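Long-range contacts in Co-LOCKR: de novo designed protein switch (Synthetic construct, PDB 7JH5), which acts as a de novo designed helical-bundle switch, probably for protein logic that targets cells bearing precise combinations of surface antigens: residues 15-20 with 82-87; 115-120 with 215-220. All coordinates share one frame; numbering follows the deposited sequence.

Contact 1. Residues 15-20 with 82-87; sequences TKLQRL and KESEKI
Glu-83 meets Leu-20 through its aliphatic part: CG of Glu-83 lies 3.3 Å from CD2 and 3.4 Å from CD1 of Leu-20, a tight fit in which both methyls of the leucine bear on one methylene. The glutamate leaves its helix with CG anti to the backbone N (chi1 164°) and then bends at chi2 (71°), which turns the carboxylate forward along its own helix, toward Lys-86. There Glu-83 OE1 presents its syn lone pair to Lys-86 NZ at 2.7 Å, a salt bridge between residues three apart on the same helix. The ammonium of Lys-16, on the same flank of the contact, pairs instead with Glu-90, farther along helix 52-96. Ser-84 follows, a polar group set among methyls. Its OG is 3.3 Å from CD2 of Leu-20 and 3.8 Å from CD2 of Leu-17, while its hydrogen-bonding partners are the Ala-80 carbonyl oxygen, a turn earlier, and the side-chain amide nitrogen of Gln-114 on helix 101-142. The contact belongs to an antiparallel helical hairpin within a six-helix bundle: helices 3-48 and 52-96 are consecutive in the chain, and their axes here run at 172°, 10.2 Å apart. The touching residues, Lys-16, Leu-17 and Leu-20 against Glu-83, Ser-84 and Ile-87, are spaced to form one stripe on each helix. Lys-86 keeps to the outer flank of its stripe, so that its tie to Glu-83 edges the apolar area. One residue on, Ile-87 enters the gap between the helices. Its CD1 rests 3.8 Å from CB of Lys-16 and also nears the CD2 methyls of Leu-17 and Leu-20, whereas its CG2 comes within 4.1 Å of CG of Leu-17, as the Leu-17 and Ile-87 side chains pass alongside one another, pointing opposite ways.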
ATOM      1  N   THR A  15      20.319   0.541  -0.400  1.00 24.02           N
ATOM      2  CA  THR A  15      19.921   0.445  -1.799  1.00 27.23           C
ATOM      3  C   THR A  15      19.096  -0.810  -2.060  1.00 23.04           C
ATOM      4  O   THR A  15      18.117  -0.773  -2.816  1.00 22.54           O
ATOM      5  CB  THR A  15      21.158   0.463  -2.698  1.00 31.43           C
ATOM      6  OG1 THR A  15      21.785   1.751  -2.633  1.00 21.64           O
ATOM      7  CG2 THR A  15      20.772   0.146  -4.132  1.00 28.19           C
ATOM      8  N   LYS A  16      19.486  -1.940  -1.466  1.00 24.86           N
ATOM      9  CA  LYS A  16      18.695  -3.154  -1.616  1.00 24.98           C
ATOM     10  C   LYS A  16      17.316  -3.004  -0.989  1.00 24.04           C
ATOM     11  O   LYS A  16      16.340  -3.571  -1.496  1.00 20.28           O
ATOM     12  CB  LYS A  16      19.422  -4.336  -0.974  1.00 25.38           C
ATOM     13  CG  LYS A  16      20.566  -4.898  -1.792  1.00 33.64           C
ATOM     14  CD  LYS A  16      21.395  -5.842  -0.940  1.00 34.56           C
ATOM     15  CE  LYS A  16      22.156  -6.850  -1.782  1.00 42.88           C
ATOM     16  NZ  LYS A  16      22.614  -8.006  -0.954  1.00 42.67           N
ATOM     17  N   LEU A  17      17.221  -2.243   0.104  1.00 26.77           N
ATOM     18  CA  LEU A  17      15.960  -2.136   0.833  1.00 23.45           C
ATOM     19  C   LEU A  17      14.961  -1.261   0.092  1.00 23.27           C
ATOM     20  O   LEU A  17      13.772  -1.615   0.004  1.00 22.05           O
ATOM     21  CB  LEU A  17      16.222  -1.577   2.233  1.00 18.93           C
ATOM     22  CG  LEU A  17      16.719  -2.573   3.280  1.00 18.37           C
ATOM     23  CD1 LEU A  17      17.042  -1.881   4.596  1.00 22.15           C
ATOM     24  CD2 LEU A  17      15.683  -3.665   3.503  1.00 22.59           C
ATOM     25  N   GLN A  18      15.397  -0.122  -0.443  0.54 25.67           N
ATOM     26  CA  GLN A  18      14.490   0.744  -1.184  0.54 23.22           C
ATOM     27  C   GLN A  18      13.948   0.031  -2.417  0.54 23.42           C
ATOM     28  O   GLN A  18      12.744   0.070  -2.692  0.54 25.84           O
ATOM     29  CB  GLN A  18      15.194   2.047  -1.568  0.54 23.78           C
ATOM     30  CG  GLN A  18      16.448   1.879  -2.412  0.54 26.62           C
ATOM     31  CD  GLN A  18      16.194   2.085  -3.895  0.54 25.32           C
ATOM     32  OE1 GLN A  18      15.055   2.024  -4.358  0.54 27.06           O
ATOM     33  NE2 GLN A  18      17.258   2.337  -4.646  0.54 25.13           N
ATOM     34  N   ARG A  19      14.827  -0.641  -3.168  1.00 22.07           N
ATOM     35  CA  ARG A  19      14.370  -1.440  -4.296  1.00 27.20           C
ATOM     36  C   ARG A  19      13.359  -2.480  -3.835  1.00 28.21           C
ATOM     37  O   ARG A  19      12.348  -2.720  -4.505  1.00 27.79           O
ATOM     38  CB  ARG A  19      15.553  -2.124  -4.976  1.00 26.52           C
ATOM     39  CG  ARG A  19      16.454  -1.194  -5.759  1.00 30.61           C
ATOM     40  CD  ARG A  19      17.679  -1.947  -6.251  1.00 27.14           C
ATOM     41  NE  ARG A  19      18.682  -1.060  -6.830  1.00 35.54           N
ATOM     42  CZ  ARG A  19      19.928  -1.428  -7.108  1.00 37.84           C
ATOM     43  NH1 ARG A  19      20.326  -2.668  -6.856  1.00 35.84           N
ATOM     44  NH2 ARG A  19      20.778  -0.557  -7.633  1.00 35.44           N
ATOM     45  N   LEU A  20      13.621  -3.106  -2.683  1.00 27.96           N
ATOM     46  CA  LEU A  20      12.684  -4.075  -2.128  1.00 29.03           C
ATOM     47  C   LEU A  20      11.337  -3.432  -1.834  1.00 26.67           C
ATOM     48  O   LEU A  20      10.285  -4.027  -2.096  1.00 24.94           O
ATOM     49  CB  LEU A  20      13.254  -4.684  -0.849  1.00 25.55           C
ATOM     50  CG  LEU A  20      12.364  -5.732  -0.180  1.00 26.26           C
ATOM     51  CD1 LEU A  20      12.137  -6.891  -1.139  1.00 35.49           C
ATOM     52  CD2 LEU A  20      12.976  -6.210   1.124  1.00 28.25           C
ATOM     53  N   LYS A  82      10.959 -11.027   5.317  1.00 29.04           N
ATOM     54  CA  LYS A  82      12.080 -11.951   5.428  1.00 30.04           C
ATOM     55  C   LYS A  82      13.235 -11.554   4.521  1.00 28.78           C
ATOM     56  O   LYS A  82      14.396 -11.756   4.892  1.00 26.17           O
ATOM     57  CB  LYS A  82      11.607 -13.372   5.115  1.00 31.76           C
ATOM     58  CG  LYS A  82      10.478 -13.839   6.027  1.00 35.90           C
ATOM     59  CD  LYS A  82      10.328 -15.348   6.002  1.00 44.53           C
ATOM     60  CE  LYS A  82       9.007 -15.774   6.618  1.00 47.30           C
ATOM     61  NZ  LYS A  82       8.504 -17.050   6.034  1.00 67.56           N
ATOM     62  N   GLU A  83      12.946 -10.982   3.353  1.00 29.57           N
ATOM     63  CA  GLU A  83      14.011 -10.447   2.514  1.00 28.89           C
ATOM     64  C   GLU A  83      14.721  -9.296   3.215  1.00 31.46           C
ATOM     65  O   GLU A  83      15.951  -9.180   3.146  1.00 27.05           O
ATOM     66  CB  GLU A  83      13.431 -10.005   1.170  1.00 29.43           C
ATOM     67  CG  GLU A  83      14.328  -9.098   0.338  1.00 36.07           C
ATOM     68  CD  GLU A  83      15.530  -9.810  -0.253  1.00 40.23           C
ATOM     69  OE1 GLU A  83      16.309 -10.417   0.515  1.00 45.00           O
ATOM     70  OE2 GLU A  83      15.700  -9.754  -1.491  1.00 41.99           O
ATOM     71  N   SER A  84      13.957  -8.429   3.888  1.00 27.45           N
ATOM     72  CA  SER A  84      14.562  -7.378   4.701  1.00 21.78           C
ATOM     73  C   SER A  84      15.461  -7.972   5.778  1.00 28.75           C
ATOM     74  O   SER A  84      16.541  -7.439   6.061  1.00 24.58           O
ATOM     75  CB  SER A  84      13.471  -6.515   5.340  1.00 24.13           C
ATOM     76  OG  SER A  84      12.716  -5.812   4.369  1.00 22.97           O
ATOM     77  N   GLU A  85      15.024  -9.073   6.395  1.00 25.12           N
ATOM     78  CA  GLU A  85      15.831  -9.729   7.418  1.00 29.33           C
ATOM     79  C   GLU A  85      17.182 -10.156   6.856  1.00 24.16           C
ATOM     80  O   GLU A  85      18.232  -9.848   7.432  1.00 28.54           O
ATOM     81  CB  GLU A  85      15.081 -10.937   7.988  1.00 30.67           C
ATOM     82  CG  GLU A  85      14.209 -10.613   9.194  1.00 35.24           C
ATOM     83  CD  GLU A  85      13.173 -11.689   9.486  1.00 37.86           C
ATOM     84  OE1 GLU A  85      13.522 -12.889   9.468  1.00 44.70           O
ATOM     85  OE2 GLU A  85      12.001 -11.330   9.730  1.00 38.42           O
ATOM     86  N   LYS A  86      17.175 -10.870   5.727  1.00 28.41           N
ATOM     87  CA  LYS A  86      18.434 -11.306   5.131  1.00 35.00           C
ATOM     88  C   LYS A  86      19.329 -10.111   4.822  1.00 35.43           C
ATOM     89  O   LYS A  86      20.482 -10.057   5.265  1.00 35.82           O
ATOM     90  CB  LYS A  86      18.173 -12.127   3.865  1.00 35.80           C
ATOM     91  CG  LYS A  86      19.421 -12.310   3.003  1.00 41.50           C
ATOM     92  CD  LYS A  86      19.412 -13.599   2.181  1.00 29.54           C
ATOM     93  CE  LYS A  86      18.336 -13.604   1.104  1.00 40.07           C
ATOM     94  NZ  LYS A  86      18.187 -12.291   0.423  1.00 43.68           N
ATOM     95  N   ILE A  87      18.808  -9.133   4.075  1.00 34.10           N
ATOM     96  CA  ILE A  87      19.608  -7.971   3.691  1.00 31.95           C
ATOM     97  C   ILE A  87      20.312  -7.377   4.906  1.00 33.51           C
ATOM     98  O   ILE A  87      21.507  -7.059   4.864  1.00 33.90           O
ATOM     99  CB  ILE A  87      18.727  -6.919   2.992  1.00 28.16           C
ATOM    100  CG1 ILE A  87      18.235  -7.448   1.645  1.00 24.84           C
ATOM    101  CG2 ILE A  87      19.496  -5.621   2.828  1.00 23.36           C
ATOM    102  CD1 ILE A  87      17.109  -6.633   1.050  1.00 25.39           C
TER

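Contact 2. Residues 115-120 with 215-220; sequences DLNLRA and LNLELL
Asn-117 and Asn-216 face each other between two nearly parallel helices, 101-142 and 200-243, whose axes here lie 10.8 Å apart. ND2 of Asn-216 donates to OD1 of Asn-117 at 3.4 Å, a weak bond with an N-H...O angle of 142°, and the two amide planes are turned 82° from one another. The same nitrogen gives a shorter bond, 2.9 Å, to a water, which passes a weak one on to the carbonyl oxygen of Asn-117. Having CG of Asn-216 anti to its own main-chain N (chi1 -173°) sends this amide across to both acceptors. One turn along, CB of Ala-120 is met by CD1 of Leu-220 at 3.8 Å and by CD2 of Leu-217 at 4.0 Å. Farther out, Asn-117 ND2 is held by the side-chain oxygens of Gln-213 and Gln-114, which probably fix the amide's rotation and so turn OD1 toward Asn-216. Asn-21 of helix 3-48 touches both asparagines. Such a buried polar layer beside leucine and alanine packing, as in other designed bundles, probably favours helices paired in this register over ones slipped along their length.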
ATOM      1  N   ASP A 115      11.219  -1.595   9.523  1.00 26.41           N
ATOM      2  CA  ASP A 115      10.043  -2.106  10.218  1.00 29.13           C
ATOM      3  C   ASP A 115       8.830  -1.216   9.973  1.00 27.16           C
ATOM      4  O   ASP A 115       7.715  -1.711   9.769  1.00 26.80           O
ATOM      5  CB  ASP A 115      10.301  -2.209  11.722  1.00 24.84           C
ATOM      6  CG  ASP A 115      11.329  -3.253  12.064  1.00 32.84           C
ATOM      7  OD1 ASP A 115      12.336  -2.900  12.713  1.00 35.68           O
ATOM      8  OD2 ASP A 115      11.139  -4.423  11.676  1.00 37.46           O
ATOM      9  N   LEU A 116       9.026   0.103  10.008  1.00 24.86           N
ATOM     10  CA  LEU A 116       7.911   1.021   9.810  1.00 25.90           C
ATOM     11  C   LEU A 116       7.386   0.954   8.385  1.00 21.36           C
ATOM     12  O   LEU A 116       6.177   1.080   8.159  1.00 26.46           O
ATOM     13  CB  LEU A 116       8.340   2.442  10.152  1.00 24.10           C
ATOM     14  CG  LEU A 116       8.642   2.575  11.640  1.00 31.51           C
ATOM     15  CD1 LEU A 116      10.055   3.059  11.858  1.00 30.85           C
ATOM     16  CD2 LEU A 116       7.647   3.511  12.290  1.00 37.29           C
ATOM     17  N   ASN A 117       8.277   0.781   7.408  1.00 24.21           N
ATOM     18  CA  ASN A 117       7.826   0.583   6.037  1.00 23.29           C
ATOM     19  C   ASN A 117       6.917  -0.636   5.939  1.00 21.54           C
ATOM     20  O   ASN A 117       5.885  -0.601   5.259  1.00 20.62           O
ATOM     21  CB  ASN A 117       9.030   0.439   5.106  1.00 19.90           C
ATOM     22  CG  ASN A 117       9.917   1.669   5.107  1.00 26.14           C
ATOM     23  OD1 ASN A 117       9.436   2.798   5.210  1.00 25.01           O
ATOM     24  ND2 ASN A 117      11.222   1.455   4.988  1.00 26.10           N
ATOM     25  N   LEU A 118       7.276  -1.722   6.631  1.00 21.57           N
ATOM     26  CA  LEU A 118       6.469  -2.937   6.577  1.00 29.68           C
ATOM     27  C   LEU A 118       5.128  -2.746   7.275  1.00 21.96           C
ATOM     28  O   LEU A 118       4.089  -3.164   6.747  1.00 25.95           O
ATOM     29  CB  LEU A 118       7.249  -4.096   7.199  1.00 21.39           C
ATOM     30  CG  LEU A 118       8.488  -4.498   6.397  1.00 27.88           C
ATOM     31  CD1 LEU A 118       9.440  -5.352   7.217  1.00 28.48           C
ATOM     32  CD2 LEU A 118       8.074  -5.234   5.124  1.00 30.77           C
ATOM     33  N   ARG A 119       5.123  -2.123   8.455  1.00 19.91           N
ATOM     34  CA  ARG A 119       3.863  -1.873   9.149  1.00 24.19           C
ATOM     35  C   ARG A 119       2.995  -0.893   8.367  1.00 22.68           C
ATOM     36  O   ARG A 119       1.768  -1.044   8.319  1.00 26.31           O
ATOM     37  CB  ARG A 119       4.129  -1.352  10.564  1.00 27.78           C
ATOM     38  CG  ARG A 119       4.798  -2.372  11.483  1.00 36.49           C
ATOM     39  CD  ARG A 119       4.596  -2.042  12.960  1.00 40.56           C
ATOM     40  NE  ARG A 119       4.980  -0.673  13.296  1.00 46.69           N
ATOM     41  CZ  ARG A 119       6.153  -0.318  13.820  1.00 45.21           C
ATOM     42  NH1 ARG A 119       7.086  -1.226  14.079  1.00 40.56           N
ATOM     43  NH2 ARG A 119       6.389   0.959  14.088  1.00 41.31           N
ATOM     44  N   ALA A 120       3.611   0.116   7.747  1.00 21.47           N
ATOM     45  CA  ALA A 120       2.855   1.007   6.872  1.00 20.52           C
ATOM     46  C   ALA A 120       2.253   0.231   5.707  1.00 22.19           C
ATOM     47  O   ALA A 120       1.078   0.421   5.365  1.00 17.22           O
ATOM     48  CB  ALA A 120       3.755   2.134   6.368  1.00 20.48           C
ATOM     49  N   LEU A 215      10.584   9.185   0.253  1.00 28.07           N
ATOM     50  CA  LEU A 215       9.977   8.811  -1.019  1.00 25.00           C
ATOM     51  C   LEU A 215       9.033   7.628  -0.854  1.00 22.58           C
ATOM     52  O   LEU A 215       7.929   7.622  -1.414  1.00 17.38           O
ATOM     53  CB  LEU A 215      11.063   8.476  -2.039  1.00 20.32           C
ATOM     54  CG  LEU A 215      11.960   9.624  -2.501  1.00 32.46           C
ATOM     55  CD1 LEU A 215      12.973   9.124  -3.522  1.00 33.42           C
ATOM     56  CD2 LEU A 215      11.135  10.762  -3.081  1.00 32.23           C
ATOM     57  N   ASN A 216       9.446   6.616  -0.095  1.00 27.51           N
ATOM     58  CA  ASN A 216       8.620   5.426   0.053  1.00 23.02           C
ATOM     59  C   ASN A 216       7.322   5.751   0.785  1.00 23.83           C
ATOM     60  O   ASN A 216       6.233   5.370   0.345  1.00 26.04           O
ATOM     61  CB  ASN A 216       9.408   4.343   0.790  1.00 25.12           C
ATOM     62  CG  ASN A 216       8.677   3.025   0.828  1.00 26.47           C
ATOM     63  OD1 ASN A 216       8.392   2.431  -0.211  1.00 33.42           O
ATOM     64  ND2 ASN A 216       8.373   2.554   2.029  1.00 31.19           N
ATOM     65  N   LEU A 217       7.419   6.469   1.904  1.00 24.61           N
ATOM     66  CA  LEU A 217       6.227   6.749   2.699  1.00 21.18           C
ATOM     67  C   LEU A 217       5.298   7.728   1.994  1.00 24.41           C
ATOM     68  O   LEU A 217       4.075   7.643   2.162  1.00 23.12           O
ATOM     69  CB  LEU A 217       6.638   7.264   4.076  1.00 29.98           C
ATOM     70  CG  LEU A 217       7.245   6.165   4.957  1.00 23.79           C
ATOM     71  CD1 LEU A 217       7.864   6.737   6.215  1.00 27.15           C
ATOM     72  CD2 LEU A 217       6.177   5.133   5.308  1.00 25.96           C
ATOM     73  N   GLU A 218       5.840   8.655   1.202  0.54 24.10           N
ATOM     74  CA  GLU A 218       4.979   9.494   0.378  0.54 27.23           C
ATOM     75  C   GLU A 218       4.238   8.649  -0.652  0.54 25.97           C
ATOM     76  O   GLU A 218       3.046   8.859  -0.898  0.54 26.60           O
ATOM     77  CB  GLU A 218       5.795  10.590  -0.304  0.54 28.86           C
ATOM     78  CG  GLU A 218       4.946  11.655  -0.995  0.54 29.28           C
ATOM     79  CD  GLU A 218       4.167  12.516  -0.015  0.54 31.58           C
ATOM     80  OE1 GLU A 218       4.794  13.159   0.855  0.54 31.72           O
ATOM     81  OE2 GLU A 218       2.922  12.550  -0.115  0.54 29.48           O
ATOM     82  N   LEU A 219       4.930   7.674  -1.252  1.00 23.50           N
ATOM     83  CA  LEU A 219       4.292   6.810  -2.241  1.00 26.37           C
ATOM     84  C   LEU A 219       3.113   6.062  -1.637  1.00 25.20           C
ATOM     85  O   LEU A 219       2.014   6.048  -2.204  1.00 21.98           O
ATOM     86  CB  LEU A 219       5.316   5.830  -2.810  1.00 21.52           C
ATOM     87  CG  LEU A 219       4.790   4.795  -3.805  1.00 22.07           C
ATOM     88  CD1 LEU A 219       4.121   5.489  -4.980  1.00 22.12           C
ATOM     89  CD2 LEU A 219       5.917   3.889  -4.279  1.00 22.20           C
ATOM     90  N   LEU A 220       3.323   5.430  -0.477  1.00 26.40           N
ATOM     91  CA  LEU A 220       2.231   4.723   0.185  1.00 25.80           C
ATOM     92  C   LEU A 220       1.072   5.664   0.487  1.00 23.11           C
ATOM     93  O   LEU A 220      -0.096   5.266   0.407  1.00 22.01           O
ATOM     94  CB  LEU A 220       2.736   4.055   1.465  1.00 22.74           C
ATOM     95  CG  LEU A 220       3.463   2.725   1.260  1.00 25.88           C
ATOM     96  CD1 LEU A 220       4.121   2.233   2.542  1.00 28.74           C
ATOM     97  CD2 LEU A 220       2.500   1.666   0.727  1.00 25.82           C
TER
HETATM   98  O   HOH W   1       7.715  -0.300   2.368  1.00 30.77           O

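Contacts 1 and 2 sit side by side in the same six-helix bundle, their centres 13 Å apart and their nearest atoms about 4 Å apart, without touching. Gln-114, just ahead of segment 115-120, joins them: its amide nitrogen bonds to Ser-84 OG of contact 1, and its amide oxygen accepts from Asn-117 ND2 of contact 2. Helix 3-48 provides a second connection, carrying segment 15-20 and, one residue later, Asn-21, which touches the asparagines of contact 2. Contact 2 lies nearer the middle, about 8 Å from the chain's centre to its own, against about 17 Å for contact 1. One joins antiparallel neighbours in sequence, the other parallel helices far apart in sequence.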